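Local structure of Exo-beta-1,3-glucanase (Streptomyces sp. SirexAA-E, 4PEY) at residues T394-D405 / V428-N439. The protein hydrolyses laminarin and laminarioligosaccharides as an exo-beta-1,3-glucanase, producing glucose and laminaribiose. The protein carries 1 engineered substitution. Residues are numbered along the deposited sequence; the frame is centred on the assembly and turned at random.
Sequences TIIDHTWVWRAD and VLATGLFVEHFN. With BGC (beta-D-glucopyranose), chain B.
The His437 ring lies between Glu436 CB over one face and Asp405 CB over the other. At its edge, His437 NE2 donates to glucose O3 at 2.8 Å. The Phe438 ring takes Arg403 CB squarely over its centre, a CH-pi contact 4.2 Å from the centroid; Val401 O meets its edge. Ala404 CA sits over one face of Trp402 and Trp400 CH2 over the opposite face, both toward the rim. Trp400 NE1 donates to Glu436 OE1 at 2.9 Å; the acceptor is nearly in the indole plane, while the donor stands 33° out of the carboxylate plane. With CG anti to its own carbonyl carbon (chi1 -50°) and the chain extended beyond, Glu436 reaches the sugar. Glu436 OE1 accepts from glucose O3 and Glu436 OE2 from O2, both at 2.6 Å. O3 is also met by Trp402 NE1, so three bonds grip it here. Asp405 takes O6 and O4 on separate carboxylate oxygens. This is the experimentally established substrate site; the engineered Ala458 stands at the position inferred to be the proton donor.

Arg403 stretches out to place NH1 3.0 Å from His437 O, in the guanidinium plane, with Asn439 OD1 over one face. Its NE and NH2 bind Asn415 O and Asp462. With an alanine here the three bonds go, and Asp462 is likely to be left without its charged mate.

Strands 399-403 and 433-436 run parallel, their axes 4.7 Å apart at the closest, as successive rungs of a right-handed beta-helix of the GH55 fold. Both segments turn a corner, at His398 and at Thr431-Gly432. Strand 367-375 pairs on one side, and strand 450-458 continues the stack on the other.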
loop_
_atom_site.group_PDB
_atom_site.type_symbol
_atom_site.label_atom_id
_atom_site.label_comp_id
_atom_site.label_asym_id
_atom_site.label_seq_id
_atom_site.Cartn_x
_atom_site.Cartn_y
_atom_site.Cartn_z
ATOM N N THR A 394 -2.977 -14.588 -7.397
ATOM C CA THR A 394 -2.545 -13.193 -7.401
ATOM C C THR A 394 -1.995 -12.788 -6.032
ATOM O O THR A 394 -2.531 -13.198 -4.989
ATOM C CB THR A 394 -3.714 -12.255 -7.801
ATOM O OG1 THR A 394 -4.139 -12.580 -9.129
ATOM C CG2 THR A 394 -3.314 -10.773 -7.749
ATOM N N ILE A 395 -0.923 -11.997 -6.045
ATOM C CA ILE A 395 -0.360 -11.427 -4.824
ATOM C C ILE A 395 -0.676 -9.948 -4.742
ATOM O O ILE A 395 -0.388 -9.198 -5.676
ATOM C CB ILE A 395 1.178 -11.595 -4.749
ATOM C CG1 ILE A 395 1.573 -13.070 -4.807
ATOM C CG2 ILE A 395 1.737 -10.942 -3.476
ATOM C CD1 ILE A 395 3.064 -13.287 -5.023
ATOM N N ILE A 396 -1.287 -9.536 -3.635
ATOM C CA ILE A 396 -1.526 -8.128 -3.359
ATOM C C ILE A 396 -0.601 -7.742 -2.218
ATOM O O ILE A 396 -0.869 -8.073 -1.062
ATOM C CB ILE A 396 -2.991 -7.850 -2.965
ATOM C CG1 ILE A 396 -3.953 -8.481 -3.976
ATOM C CG2 ILE A 396 -3.233 -6.349 -2.832
ATOM C CD1 ILE A 396 -3.825 -7.921 -5.361
ATOM N N ASP A 397 0.504 -7.086 -2.543
ATOM C CA ASP A 397 1.539 -6.803 -1.551
ATOM C C ASP A 397 1.704 -5.298 -1.383
ATOM O O ASP A 397 2.437 -4.649 -2.129
ATOM C CB ASP A 397 2.850 -7.495 -1.965
ATOM C CG ASP A 397 4.032 -7.092 -1.105
ATOM O OD1 ASP A 397 3.896 -7.067 0.137
ATOM O OD2 ASP A 397 5.106 -6.808 -1.679
ATOM N N HIS A 398 1.007 -4.787 -0.368
ATOM C CA HIS A 398 0.787 -3.364 -0.059
ATOM C C HIS A 398 -0.167 -2.651 -1.004
ATOM O O HIS A 398 0.191 -2.241 -2.115
ATOM C CB HIS A 398 2.081 -2.560 -0.000
ATOM C CG HIS A 398 1.908 -1.247 0.699
ATOM N ND1 HIS A 398 2.678 -0.136 0.426
ATOM C CD2 HIS A 398 1.031 -0.876 1.664
ATOM C CE1 HIS A 398 2.288 0.862 1.205
ATOM N NE2 HIS A 398 1.292 0.442 1.959
ATOM N N THR A 399 -1.401 -2.506 -0.539
ATOM C CA THR A 399 -2.361 -1.650 -1.211
ATOM C C THR A 399 -3.050 -0.768 -0.171
ATOM O O THR A 399 -3.180 -1.151 0.989
ATOM C CB THR A 399 -3.402 -2.474 -2.010
ATOM O OG1 THR A 399 -4.199 -1.594 -2.801
ATOM C CG2 THR A 399 -4.303 -3.265 -1.100
ATOM N N TRP A 400 -3.427 0.440 -0.590
ATOM C CA TRP A 400 -4.315 1.306 0.178
ATOM C C TRP A 400 -5.441 1.673 -0.748
ATOM O O TRP A 400 -5.226 2.361 -1.752
ATOM C CB TRP A 400 -3.621 2.576 0.678
ATOM C CG TRP A 400 -4.447 3.455 1.634
ATOM C CD1 TRP A 400 -5.334 3.041 2.595
ATOM C CD2 TRP A 400 -4.422 4.894 1.713
ATOM N NE1 TRP A 400 -5.852 4.137 3.273
ATOM C CE2 TRP A 400 -5.301 5.279 2.750
ATOM C CE3 TRP A 400 -3.726 5.889 1.017
ATOM C CZ2 TRP A 400 -5.498 6.615 3.103
ATOM C CZ3 TRP A 400 -3.932 7.224 1.365
ATOM C CH2 TRP A 400 -4.823 7.572 2.386
ATOM N N VAL A 401 -6.635 1.204 -0.411
ATOM C CA VAL A 401 -7.817 1.452 -1.214
ATOM C C VAL A 401 -8.706 2.321 -0.336
ATOM O O VAL A 401 -9.205 1.870 0.694
ATOM C CB VAL A 401 -8.489 0.122 -1.638
ATOM C CG1 VAL A 401 -9.757 0.375 -2.438
ATOM C CG2 VAL A 401 -7.504 -0.713 -2.437
ATOM N N TRP A 402 -8.884 3.577 -0.743
ATOM C CA TRP A 402 -9.342 4.624 0.171
ATOM C C TRP A 402 -10.449 5.490 -0.397
ATOM O O TRP A 402 -10.219 6.267 -1.328
ATOM C CB TRP A 402 -8.146 5.504 0.549
ATOM C CG TRP A 402 -8.362 6.648 1.528
ATOM C CD1 TRP A 402 -8.549 6.551 2.883
ATOM C CD2 TRP A 402 -8.309 8.051 1.233
ATOM N NE1 TRP A 402 -8.632 7.812 3.446
ATOM C CE2 TRP A 402 -8.493 8.747 2.453
ATOM C CE3 TRP A 402 -8.134 8.790 0.055
ATOM C CZ2 TRP A 402 -8.499 10.141 2.523
ATOM C CZ3 TRP A 402 -8.154 10.172 0.128
ATOM C CH2 TRP A 402 -8.329 10.833 1.355
ATOM N N ARG A 403 -11.650 5.357 0.162
ATOM C CA ARG A 403 -12.700 6.334 -0.096
ATOM C C ARG A 403 -12.402 7.546 0.790
ATOM O O ARG A 403 -12.286 7.412 2.012
ATOM C CB ARG A 403 -14.093 5.760 0.185
ATOM C CG ARG A 403 -15.179 6.821 0.102
ATOM C CD ARG A 403 -16.596 6.270 0.237
ATOM N NE ARG A 403 -17.533 7.386 0.324
ATOM C CZ ARG A 403 -18.071 7.845 1.451
ATOM N NH1 ARG A 403 -17.831 7.261 2.620
ATOM N NH2 ARG A 403 -18.870 8.892 1.404
ATOM N N ALA A 404 -12.240 8.722 0.182
ATOM C CA ALA A 404 -11.779 9.899 0.930
ATOM C C ALA A 404 -12.737 10.283 2.062
ATOM O O ALA A 404 -13.951 10.346 1.863
ATOM C CB ALA A 404 -11.587 11.096 -0.007
ATOM N N ASP A 405 -12.174 10.538 3.240
ATOM C CA ASP A 405 -12.933 11.012 4.398
ATOM C C ASP A 405 -12.803 12.516 4.594
ATOM O O ASP A 405 -13.506 13.101 5.412
ATOM C CB ASP A 405 -12.437 10.324 5.660
ATOM C CG ASP A 405 -10.975 10.606 5.902
ATOM O OD1 ASP A 405 -10.650 11.524 6.693
ATOM O OD2 ASP A 405 -10.148 9.947 5.240
ATOM N N VAL A 428 -5.385 -16.537 -3.506
ATOM C CA VAL A 428 -4.912 -15.159 -3.524
ATOM C C VAL A 428 -4.319 -14.804 -2.160
ATOM O O VAL A 428 -4.827 -15.230 -1.120
ATOM C CB VAL A 428 -6.054 -14.190 -3.919
ATOM C CG1 VAL A 428 -5.639 -12.728 -3.737
ATOM C CG2 VAL A 428 -6.474 -14.450 -5.372
ATOM N N LEU A 429 -3.208 -14.074 -2.178
ATOM C CA LEU A 429 -2.499 -13.691 -0.960
ATOM C C LEU A 429 -2.427 -12.172 -0.888
ATOM O O LEU A 429 -1.964 -11.528 -1.835
ATOM C CB LEU A 429 -1.078 -14.283 -0.933
ATOM C CG LEU A 429 -0.184 -13.781 0.209
ATOM C CD1 LEU A 429 -0.709 -14.248 1.573
ATOM C CD2 LEU A 429 1.259 -14.212 0.004
ATOM N N ALA A 430 -2.883 -11.612 0.229
ATOM C CA ALA A 430 -2.746 -10.183 0.513
ATOM C C ALA A 430 -1.803 -10.005 1.695
ATOM O O ALA A 430 -2.037 -10.553 2.777
ATOM C CB ALA A 430 -4.108 -9.542 0.810
ATOM N N THR A 431 -0.723 -9.266 1.476
ATOM C CA THR A 431 0.205 -8.922 2.548
ATOM C C THR A 431 0.264 -7.395 2.684
ATOM O O THR A 431 0.734 -6.699 1.777
ATOM C CB THR A 431 1.621 -9.517 2.287
ATOM O OG1 THR A 431 2.086 -9.142 0.982
ATOM C CG2 THR A 431 1.585 -11.044 2.359
ATOM N N GLY A 432 -0.244 -6.861 3.796
ATOM C CA GLY A 432 -0.284 -5.416 3.971
ATOM C C GLY A 432 -1.488 -4.778 3.297
ATOM O O GLY A 432 -1.345 -3.954 2.391
ATOM N N LEU A 433 -2.679 -5.152 3.756
ATOM C CA LEU A 433 -3.928 -4.730 3.137
ATOM C C LEU A 433 -4.579 -3.588 3.926
ATOM O O LEU A 433 -4.929 -3.765 5.085
ATOM C CB LEU A 433 -4.876 -5.928 3.042
ATOM C CG LEU A 433 -6.261 -5.771 2.415
ATOM C CD1 LEU A 433 -6.125 -5.412 0.956
ATOM C CD2 LEU A 433 -7.054 -7.073 2.576
ATOM N N PHE A 434 -4.717 -2.420 3.302
ATOM C CA PHE A 434 -5.290 -1.241 3.955
ATOM C C PHE A 434 -6.495 -0.796 3.132
ATOM O O PHE A 434 -6.323 -0.400 1.979
ATOM C CB PHE A 434 -4.289 -0.074 4.020
ATOM C CG PHE A 434 -2.997 -0.356 4.763
ATOM C CD1 PHE A 434 -2.018 -1.171 4.213
ATOM C CD2 PHE A 434 -2.729 0.285 5.973
ATOM C CE1 PHE A 434 -0.821 -1.394 4.876
ATOM C CE2 PHE A 434 -1.528 0.090 6.639
ATOM C CZ PHE A 434 -0.563 -0.754 6.088
ATOM N N VAL A 435 -7.702 -0.862 3.688
ATOM C CA VAL A 435 -8.908 -0.510 2.926
ATOM C C VAL A 435 -9.873 0.241 3.832
ATOM O O VAL A 435 -10.202 -0.257 4.914
ATOM C CB VAL A 435 -9.619 -1.765 2.342
ATOM C CG1 VAL A 435 -10.776 -1.348 1.426
ATOM C CG2 VAL A 435 -8.636 -2.649 1.577
ATOM N N GLU A 436 -10.327 1.424 3.408
ATOM C CA GLU A 436 -11.080 2.315 4.314
ATOM C C GLU A 436 -12.232 3.110 3.716
ATOM O O GLU A 436 -12.123 3.640 2.603
ATOM C CB GLU A 436 -10.147 3.347 4.949
ATOM C CG GLU A 436 -8.881 2.821 5.591
ATOM C CD GLU A 436 -8.147 3.947 6.266
ATOM O OE1 GLU A 436 -7.550 4.773 5.534
ATOM O OE2 GLU A 436 -8.224 4.043 7.516
ATOM N N HIS A 437 -13.311 3.191 4.504
ATOM C CA HIS A 437 -14.393 4.179 4.412
ATOM C C HIS A 437 -15.473 3.898 3.361
ATOM O O HIS A 437 -16.285 4.779 3.076
ATOM C CB HIS A 437 -13.838 5.596 4.172
ATOM C CG HIS A 437 -12.767 6.012 5.136
ATOM N ND1 HIS A 437 -12.904 5.916 6.507
ATOM C CD2 HIS A 437 -11.536 6.539 4.917
ATOM C CE1 HIS A 437 -11.801 6.356 7.089
ATOM N NE2 HIS A 437 -10.954 6.734 6.147
ATOM N N PHE A 438 -15.529 2.680 2.823
ATOM C CA PHE A 438 -16.516 2.369 1.785
ATOM C C PHE A 438 -17.943 2.318 2.339
ATOM O O PHE A 438 -18.151 2.072 3.536
ATOM C CB PHE A 438 -16.103 1.074 1.075
ATOM C CG PHE A 438 -14.882 1.282 0.253
ATOM C CD1 PHE A 438 -14.988 1.674 -1.075
ATOM C CD2 PHE A 438 -13.624 1.243 0.844
ATOM C CE1 PHE A 438 -13.858 1.960 -1.816
ATOM C CE2 PHE A 438 -12.493 1.542 0.115
ATOM C CZ PHE A 438 -12.607 1.906 -1.220
ATOM N N ASN A 439 -18.922 2.615 1.487
ATOM C CA ASN A 439 -20.306 2.693 1.965
ATOM C C ASN A 439 -20.850 1.322 2.370
ATOM O O ASN A 439 -21.729 1.238 3.230
ATOM C CB ASN A 439 -21.240 3.325 0.912
ATOM C CG ASN A 439 -20.873 4.763 0.568
ATOM O OD1 ASN A 439 -19.795 5.030 0.040
ATOM N ND2 ASN A 439 -21.797 5.691 0.816
HETATM C C2 BGC B . -7.748 7.281 8.761
HETATM C C3 BGC B . -7.469 7.891 7.390
HETATM C C4 BGC B . -7.930 9.339 7.370
HETATM C C5 BGC B . -7.254 10.106 8.495
HETATM C C6 BGC B . -7.667 11.570 8.480
HETATM C C1 BGC B . -7.272 8.185 9.901
HETATM O O2 BGC B . -7.123 6.008 8.842
HETATM O O3 BGC B . -8.166 7.170 6.396
HETATM O O4 BGC B . -7.648 9.933 6.125
HETATM O O5 BGC B . -7.662 9.533 9.716
HETATM O O6 BGC B . -9.014 11.680 8.880
#